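Local coordinates for protein proline dehydrogenase (Bradyrhizobium japonicum USDA 110, PDB 3HAZ) that probably oxidises proline to glutamate in two steps, pairing an FAD-dependent proline dehydrogenase with an NAD-dependent aldehyde dehydrogenase that acts on glutamate semialdehyde, at residues 201-204 with 205-208; 826-829 with 830-833; 877-880 with 881-884; 428-431 with 432-436. All blocks are in the same frame, centred on the assembly; numbering follows the deposited sequence.

Contact 1: residues 201-204 with 205-208; sequences ARTA and ADAR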
loop_
_atom_site.group_PDB
_atom_site.type_symbol
_atom_site.label_atom_id
_atom_site.label_comp_id
_atom_site.label_asym_id
_atom_site.label_seq_id
_atom_site.Cartn_x
_atom_site.Cartn_y
_atom_site.Cartn_z
ATOM N N ALA A 201 36.991 -1.359 40.327
ATOM C CA ALA A 201 37.869 -2.375 40.893
ATOM C C ALA A 201 37.158 -3.729 40.854
ATOM O O ALA A 201 36.002 -3.848 41.256
ATOM C CB ALA A 201 38.244 -2.021 42.320
ATOM N N ARG A 202 37.847 -4.743 40.350
ATOM C CA ARG A 202 37.335 -6.107 40.377
ATOM C C ARG A 202 37.888 -6.887 41.566
ATOM O O ARG A 202 37.317 -7.896 41.978
ATOM C CB ARG A 202 37.699 -6.836 39.082
ATOM C CG ARG A 202 36.645 -6.743 37.995
ATOM C CD ARG A 202 36.321 -5.308 37.628
ATOM N NE ARG A 202 35.319 -5.240 36.567
ATOM C CZ ARG A 202 35.089 -4.167 35.820
ATOM N NH1 ARG A 202 34.157 -4.211 34.876
ATOM N NH2 ARG A 202 35.795 -3.053 36.009
ATOM N N THR A 203 39.011 -6.430 42.107
ATOM C CA THR A 203 39.683 -7.151 43.184
ATOM C C THR A 203 40.022 -6.187 44.308
ATOM O O THR A 203 40.005 -4.970 44.115
ATOM C CB THR A 203 40.982 -7.827 42.697
ATOM O OG1 THR A 203 42.020 -6.846 42.570
ATOM C CG2 THR A 203 40.758 -8.507 41.345
ATOM N N ALA A 204 40.321 -6.736 45.481
ATOM C CA ALA A 204 40.762 -5.937 46.615
ATOM C C ALA A 204 42.063 -5.219 46.265
ATOM O O ALA A 204 42.250 -4.043 46.587
ATOM C CB ALA A 204 40.940 -6.822 47.863
ATOM N N ALA A 205 42.964 -5.925 45.592
ATOM C CA ALA A 205 44.210 -5.303 45.170
ATOM C C ALA A 205 43.971 -4.150 44.181
ATOM O O ALA A 205 44.675 -3.147 44.237
ATOM C CB ALA A 205 45.180 -6.343 44.601
ATOM N N ASP A 206 42.976 -4.273 43.295
ATOM C CA ASP A 206 42.655 -3.166 42.375
ATOM C C ASP A 206 42.279 -1.922 43.168
ATOM O O ASP A 206 42.752 -0.825 42.880
ATOM C CB ASP A 206 41.464 -3.494 41.473
ATOM C CG ASP A 206 41.828 -4.372 40.296
ATOM O OD1 ASP A 206 42.984 -4.324 39.837
ATOM O OD2 ASP A 206 40.928 -5.101 39.818
ATOM N N ALA A 207 41.390 -2.100 44.144
ATOM C CA ALA A 207 40.915 -0.986 44.961
ATOM C C ALA A 207 42.048 -0.262 45.694
ATOM O O ALA A 207 41.998 0.955 45.858
ATOM C CB ALA A 207 39.858 -1.457 45.953
ATOM N N ARG A 208 43.056 -1.012 46.143
ATOM C CA ARG A 208 44.217 -0.422 46.823
ATOM C C ARG A 208 45.099 0.320 45.825
ATOM O O ARG A 208 45.616 1.404 46.110
ATOM C CB ARG A 208 45.048 -1.497 47.539
ATOM C CG ARG A 208 44.305 -2.237 48.652
ATOM C CD ARG A 208 45.267 -2.946 49.620
ATOM N NE ARG A 208 45.997 -4.040 48.980
ATOM C CZ ARG A 208 45.501 -5.265 48.813
ATOM N NH1 ARG A 208 44.274 -5.544 49.232
ATOM N NH2 ARG A 208 46.226 -6.207 48.221
#
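Thr203 and Asp206 exchange side-chain-to-backbone bonds at the start of helix 204-223. Thr203 OG1 receives Asp206 N at 2.8 Å, a position it reaches by standing between its own backbone N and carbonyl carbon (chi1 77°). In return the Asp206 carboxylate leans back over the approach to the helix: OD2 takes Arg202 N at 3.1 Å through its anti lone pair, and a weak bond from Thr203 N at 3.3 Å. This reciprocal pattern is a capping box with Thr203 as N-cap, set where the chain passes from strand 193-196 of the proline dehydrogenase barrel into the following helix. Replacing Asp206 by an alanine is likely to leave Arg202 N without this acceptor and the loop less firmly tied to the first turn. The tight part is at Ala201, whose CB lies 3.6 Å from Asp206 CB and 4.0 Å from Ala207 CB. The flank at Ala205 and Arg208 is looser and faces solvent. There Arg208, bent at chi3, folds back until one guanidinium face lies over Ala204 O, with NH1 3.7 Å from that oxygen. Arg202 leads away to the aldehyde dehydrogenase part, forming a salt bridge with Asp780 of helix 775-787, and also bonds Gly200 O.

Contact 2: residues 826-829 with 830-833; sequences PSDV and ATHV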
loop_
_atom_site.group_PDB
_atom_site.type_symbol
_atom_site.label_atom_id
_atom_site.label_comp_id
_atom_site.label_asym_id
_atom_site.label_seq_id
_atom_site.Cartn_x
_atom_site.Cartn_y
_atom_site.Cartn_z
ATOM N N PRO A 826 21.064 -17.538 51.417
ATOM C CA PRO A 826 20.500 -16.924 50.208
ATOM C C PRO A 826 19.441 -15.860 50.508
ATOM O O PRO A 826 19.126 -15.052 49.635
ATOM C CB PRO A 826 19.865 -18.119 49.483
ATOM C CG PRO A 826 19.641 -19.129 50.566
ATOM C CD PRO A 826 20.861 -18.995 51.409
ATOM N N SER A 827 18.904 -15.854 51.724
ATOM C CA SER A 827 17.892 -14.866 52.089
ATOM C C SER A 827 18.503 -13.528 52.502
ATOM O O SER A 827 17.824 -12.503 52.487
ATOM C CB SER A 827 16.971 -15.403 53.190
ATOM O OG SER A 827 16.113 -16.414 52.684
ATOM N N ASP A 828 19.777 -13.535 52.881
ATOM C CA ASP A 828 20.494 -12.282 53.103
ATOM C C ASP A 828 20.740 -11.612 51.752
ATOM O O ASP A 828 21.276 -12.229 50.830
ATOM C CB ASP A 828 21.817 -12.529 53.835
ATOM C CG ASP A 828 22.660 -11.262 53.977
ATOM O OD1 ASP A 828 22.134 -10.152 53.743
ATOM O OD2 ASP A 828 23.856 -11.379 54.327
ATOM N N VAL A 829 20.335 -10.350 51.637
ATOM C CA VAL A 829 20.422 -9.618 50.376
ATOM C C VAL A 829 21.870 -9.443 49.901
ATOM O O VAL A 829 22.123 -9.204 48.721
ATOM C CB VAL A 829 19.765 -8.226 50.508
ATOM C CG1 VAL A 829 20.487 -7.402 51.576
ATOM C CG2 VAL A 829 19.757 -7.501 49.171
ATOM N N ALA A 830 22.818 -9.568 50.821
ATOM C CA ALA A 830 24.226 -9.353 50.501
ATOM C C ALA A 830 24.891 -10.603 49.923
ATOM O O ALA A 830 26.023 -10.546 49.456
ATOM C CB ALA A 830 24.977 -8.880 51.735
ATOM N N THR A 831 24.185 -11.729 49.956
ATOM C CA THR A 831 24.752 -13.001 49.509
ATOM C C THR A 831 24.860 -13.080 47.995
ATOM O O THR A 831 23.935 -12.704 47.276
ATOM C CB THR A 831 23.916 -14.194 50.014
ATOM O OG1 THR A 831 23.943 -14.211 51.446
ATOM C CG2 THR A 831 24.481 -15.508 49.490
ATOM N N HIS A 832 26.001 -13.562 47.521
ATOM C CA HIS A 832 26.246 -13.722 46.096
ATOM C C HIS A 832 26.131 -15.188 45.720
ATOM O O HIS A 832 25.671 -15.530 44.630
ATOM C CB HIS A 832 27.650 -13.220 45.729
ATOM C CG HIS A 832 27.813 -11.734 45.831
ATOM N ND1 HIS A 832 28.719 -11.140 46.686
ATOM C CD2 HIS A 832 27.188 -10.723 45.182
ATOM C CE1 HIS A 832 28.640 -9.828 46.563
ATOM N NE2 HIS A 832 27.719 -9.547 45.657
ATOM N N VAL A 833 26.567 -16.052 46.630
ATOM C CA VAL A 833 26.586 -17.480 46.374
ATOM C C VAL A 833 25.906 -18.231 47.503
ATOM O O VAL A 833 26.391 -18.237 48.635
ATOM C CB VAL A 833 28.020 -18.004 46.236
ATOM C CG1 VAL A 833 28.006 -19.510 45.989
ATOM C CG2 VAL A 833 28.754 -17.269 45.116
HETATM O O HOH W 1 21.600 -11.293 47.098
#
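Asp828 and Thr831 bracket a type I beta turn, and their side chains cross at a slant on one flank of it. Asp828 CB lies 3.6 Å from Thr831 OG1, a contact between a methylene and a hydroxyl whose own hydrogen bond goes to Asp825 O, just upstream. With CG anti to the backbone N (chi1 175°), the Asp828 carboxylate swings forward along the turn and reaches the backbone of Ala830. OD1 accepts Ala830 N at 3.1 Å in a nearly straight bond, 174° at the hydrogen, although the N-H comes in steeply from above the carboxylate plane and not within it. The Ala830 methyl lies against the same group, its CB 3.7 Å from Asp828 OD1 and 3.8 Å from OD2. This side-chain-to-backbone bond to the residue two places on has the connectivity of an Asx turn, superposed on the beta turn that is closed by Thr831 N and Asp828 O at 3.1 Å. One aspartate therefore grips two successive N-H groups, one by its side chain and one by its carbonyl. A water bridges Val829 O and Thr831 O, 2.7 Å from each. The Val829 side chain packs on Leu527 and Leu531 of helix 524-536 and on Ile250 of a loop. His832 reaches Glu248 through NE2 and Lys822 N through ND1, and the whole turn sits in the connection between helix 804-819 and helix 839-855 of the aldehyde dehydrogenase part.

Contact 3: residues 877-880 with 881-884; sequences LTEA and GQLT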
loop_
_atom_site.group_PDB
_atom_site.type_symbol
_atom_site.label_atom_id
_atom_site.label_comp_id
_atom_site.label_asym_id
_atom_site.label_seq_id
_atom_site.Cartn_x
_atom_site.Cartn_y
_atom_site.Cartn_z
ATOM N N LEU A 877 44.406 -26.279 34.315
ATOM C CA LEU A 877 44.772 -27.565 33.753
ATOM C C LEU A 877 45.941 -27.374 32.805
ATOM O O LEU A 877 46.080 -26.318 32.188
ATOM C CB LEU A 877 43.593 -28.117 32.948
ATOM C CG LEU A 877 42.464 -28.917 33.603
ATOM C CD1 LEU A 877 42.315 -28.603 35.090
ATOM C CD2 LEU A 877 41.142 -28.702 32.823
ATOM N N THR A 878 46.760 -28.411 32.668
ATOM C CA THR A 878 47.792 -28.443 31.643
ATOM C C THR A 878 47.131 -28.560 30.280
ATOM O O THR A 878 47.514 -27.880 29.331
ATOM C CB THR A 878 48.736 -29.645 31.836
ATOM O OG1 THR A 878 49.490 -29.474 33.042
ATOM C CG2 THR A 878 49.690 -29.767 30.662
ATOM N N GLU A 879 46.131 -29.432 30.189
ATOM C CA GLU A 879 45.357 -29.574 28.960
ATOM C C GLU A 879 43.879 -29.846 29.256
ATOM O O GLU A 879 43.535 -30.366 30.320
ATOM C CB GLU A 879 45.946 -30.673 28.073
ATOM C CG GLU A 879 46.054 -32.020 28.751
ATOM C CD GLU A 879 46.835 -33.020 27.923
ATOM O OE1 GLU A 879 47.222 -32.679 26.784
ATOM O OE2 GLU A 879 47.060 -34.148 28.412
ATOM N N ALA A 880 43.017 -29.486 28.308
ATOM C CA ALA A 880 41.573 -29.573 28.499
ATOM C C ALA A 880 41.138 -31.010 28.749
ATOM O O ALA A 880 40.159 -31.256 29.450
ATOM C CB ALA A 880 40.842 -29.003 27.293
ATOM N N GLY A 881 41.878 -31.953 28.170
ATOM C CA GLY A 881 41.589 -33.366 28.329
ATOM C C GLY A 881 41.508 -33.814 29.779
ATOM O O GLY A 881 40.931 -34.855 30.073
ATOM N N GLN A 882 42.080 -33.033 30.691
ATOM C CA GLN A 882 42.013 -33.373 32.112
ATOM C C GLN A 882 40.608 -33.192 32.679
ATOM O O GLN A 882 40.279 -33.767 33.714
ATOM C CB GLN A 882 43.001 -32.545 32.931
ATOM C CG GLN A 882 44.455 -32.763 32.581
ATOM C CD GLN A 882 45.369 -31.857 33.377
ATOM O OE1 GLN A 882 45.896 -30.876 32.856
ATOM N NE2 GLN A 882 45.547 -32.168 34.655
ATOM N N LEU A 883 39.790 -32.379 32.015
ATOM C CA LEU A 883 38.398 -32.206 32.426
ATOM C C LEU A 883 37.505 -33.112 31.589
ATOM O O LEU A 883 37.352 -32.900 30.387
ATOM C CB LEU A 883 37.961 -30.745 32.280
ATOM C CG LEU A 883 36.537 -30.410 32.731
ATOM C CD1 LEU A 883 36.365 -30.748 34.201
ATOM C CD2 LEU A 883 36.201 -28.933 32.473
ATOM N N THR A 884 36.919 -34.125 32.220
ATOM C CA THR A 884 36.156 -35.127 31.479
ATOM C C THR A 884 34.689 -35.243 31.887
ATOM O O THR A 884 33.935 -36.007 31.283
ATOM C CB THR A 884 36.798 -36.526 31.591
ATOM O OG1 THR A 884 37.039 -36.833 32.970
ATOM C CG2 THR A 884 38.110 -36.570 30.822
HETATM O O HOH W 2 47.910 -29.983 35.387
#
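Backbone bonds from Gln882 N to Glu879 O (3.1 Å) and from Leu883 N to Ala880 O (2.8 Å) wind the chain into a short 3-10 turn. The Gln882 side chain then runs back over the segment that leads into the turn. Its CG stands anti to the carbonyl carbon (chi1 -63°) and the chain is extended beyond, which brings the amide oxygen to the N-H groups of Thr878 and Glu879. Gln882 OE1 takes Glu879 N at 3.0 Å in its own carbonyl plane, on a lone pair, and Thr878 N in a short but poorly angled, weak bond. Leu877 slides past Gln882 in the opposite direction, with CG 3.7 Å from Gln882 CB, while its CD2 meets Leu883 CB at 3.8 Å on the buried side, next to His893 of strand 891-897. Ala880 rests on Leu799 and Phe801 of strand 797-803. Thus the turn closes the loop between strands 873-876 and 891-897 over the sheet of the aldehyde dehydrogenase part. A leucine at Gln882 would probably leave Glu879 N without its side-chain acceptor and free the approach to the turn to shift. NE2 donates to a water that also meets Thr878 OG1, and weakly to Glu855 O, so both ends of the amide are engaged: the oxygen gathers backbone N-H groups, and the nitrogen faces a water and a carbonyl.

Contact 4: residues 428-431 with 432-436; sequences YEQL and AKDHA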
loop_
_atom_site.group_PDB
_atom_site.type_symbol
_atom_site.label_atom_id
_atom_site.label_comp_id
_atom_site.label_asym_id
_atom_site.label_seq_id
_atom_site.Cartn_x
_atom_site.Cartn_y
_atom_site.Cartn_z
ATOM N N TYR A 428 36.107 27.111 23.883
ATOM C CA TYR A 428 36.417 27.863 25.100
ATOM C C TYR A 428 37.468 28.967 24.921
ATOM O O TYR A 428 37.429 29.974 25.624
ATOM C CB TYR A 428 36.770 26.922 26.254
ATOM C CG TYR A 428 35.547 26.243 26.831
ATOM C CD1 TYR A 428 35.293 24.898 26.590
ATOM C CD2 TYR A 428 34.630 26.960 27.599
ATOM C CE1 TYR A 428 34.162 24.276 27.115
ATOM C CE2 TYR A 428 33.495 26.354 28.123
ATOM C CZ TYR A 428 33.270 25.010 27.880
ATOM O OH TYR A 428 32.151 24.401 28.398
ATOM N N GLU A 429 38.391 28.784 23.981
ATOM C CA GLU A 429 39.329 29.851 23.630
ATOM C C GLU A 429 38.566 31.074 23.124
ATOM O O GLU A 429 38.856 32.202 23.515
ATOM C CB GLU A 429 40.319 29.380 22.564
ATOM C CG GLU A 429 41.451 28.520 23.097
ATOM C CD GLU A 429 42.424 28.109 22.005
ATOM O OE1 GLU A 429 42.115 28.338 20.814
ATOM O OE2 GLU A 429 43.494 27.556 22.341
ATOM N N GLN A 430 37.592 30.839 22.250
ATOM C CA GLN A 430 36.771 31.921 21.724
ATOM C C GLN A 430 35.923 32.543 22.831
ATOM O O GLN A 430 35.773 33.764 22.894
ATOM C CB GLN A 430 35.877 31.430 20.588
ATOM C CG GLN A 430 35.006 32.534 19.985
ATOM C CD GLN A 430 35.834 33.638 19.353
ATOM O OE1 GLN A 430 36.868 33.376 18.737
ATOM N NE2 GLN A 430 35.384 34.881 19.503
ATOM N N LEU A 431 35.371 31.701 23.699
ATOM C CA LEU A 431 34.576 32.186 24.821
ATOM C C LEU A 431 35.417 33.113 25.700
ATOM O O LEU A 431 34.932 34.126 26.203
ATOM C CB LEU A 431 34.041 31.016 25.659
ATOM C CG LEU A 431 33.096 31.392 26.804
ATOM C CD1 LEU A 431 31.735 31.833 26.256
ATOM C CD2 LEU A 431 32.925 30.236 27.780
ATOM N N ALA A 432 36.681 32.753 25.885
ATOM C CA ALA A 432 37.580 33.541 26.714
ATOM C C ALA A 432 37.894 34.862 26.030
ATOM O O ALA A 432 37.981 35.898 26.682
ATOM C CB ALA A 432 38.858 32.770 27.007
ATOM N N LYS A 433 38.058 34.817 24.711
ATOM C CA LYS A 433 38.284 36.031 23.933
ATOM C C LYS A 433 37.135 37.015 24.089
ATOM O O LYS A 433 37.348 38.223 24.151
ATOM C CB LYS A 433 38.462 35.709 22.446
ATOM C CG LYS A 433 39.747 34.982 22.093
ATOM C CD LYS A 433 39.958 34.971 20.586
ATOM C CE LYS A 433 41.059 34.007 20.189
ATOM N NZ LYS A 433 42.312 34.266 20.949
ATOM N N ASP A 434 35.912 36.496 24.136
ATOM C CA ASP A 434 34.728 37.351 24.159
ATOM C C ASP A 434 34.294 37.699 25.582
ATOM O O ASP A 434 33.489 38.603 25.788
ATOM C CB ASP A 434 33.577 36.694 23.395
ATOM C CG ASP A 434 33.882 36.519 21.914
ATOM O OD1 ASP A 434 34.778 37.224 21.408
ATOM O OD2 ASP A 434 33.228 35.680 21.259
ATOM N N HIS A 435 34.830 36.983 26.562
ATOM C CA HIS A 435 34.462 37.215 27.955
ATOM C C HIS A 435 35.656 36.988 28.872
ATOM O O HIS A 435 35.920 35.864 29.308
ATOM C CB HIS A 435 33.290 36.311 28.348
ATOM C CG HIS A 435 32.124 36.392 27.409
ATOM N ND1 HIS A 435 31.135 37.345 27.530
ATOM C CD2 HIS A 435 31.789 35.638 26.335
ATOM C CE1 HIS A 435 30.241 37.174 26.571
ATOM N NE2 HIS A 435 30.616 36.146 25.829
ATOM N N ALA A 436 36.372 38.071 29.164
ATOM C CA ALA A 436 37.624 38.006 29.912
ATOM C C ALA A 436 37.466 37.438 31.320
ATOM O O ALA A 436 38.413 36.880 31.871
ATOM C CB ALA A 436 38.287 39.392 29.972
#
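The amide of Gln430 and the carboxylate of Asp434 meet with their planes 61° apart, one turn apart on helix 425-434 of the proline dehydrogenase barrel, in the beta-alpha-beta unit between strands 416-420 and 440-448. Asp434 OD2 lies close to the amide plane of Gln430 and accepts NE2 at 2.9 Å, on its syn side though 34° out of the carboxylate plane. The His435 ring has Leu431 O at its edge, near the ring plane, 3.5 Å from CD2; the Tyr428 ring meets that of Tyr440, their planes at about 30°. Gln430 bends at chi2, which brings its amide round to Asp434. The carboxylate is shared, since OD1 forms a salt bridge with Arg45 of helix 33-50 while OD2 receives the glutamine. Helical bonds run from Ala432 N to Tyr428 O, from Lys433 N to Glu429 O and from Asp434 N to Gln430 O. Past them the pattern frays: His435, the first residue to leave helical geometry, makes only weak bonds through its N. On the inner side the Tyr428 hydroxyl bonds to the carbonyl of Thr396, an FAD-binding residue, and Leu431 packs on Val402 and Leu406 of helix 399-409. At the C-terminal end, Leu431 CD1 touches the His435 ring at CD2, 3.8 Å away.

How the contacts relate
Each contact joins neighbouring segments, so each closes only a turn; the four follow in series, none nesting within or crossing another. From the N terminus, contact 1 opens helix 204-223 after strand 193-196, and contact 4 ends helix 425-434 before strand 440-448, a strand that pairs with 193-196 in the same barrel. The chain then passes into the aldehyde dehydrogenase part, where contact 2 shapes the link between two helices and contact 3 the link between two strands. Contacts 1 and 2 come closest in space, centres about 21 Å apart, although they belong to different catalytic parts. Contacts 3 and 4 stand on opposite sides of the chain's centre, about 65 Å apart between centres.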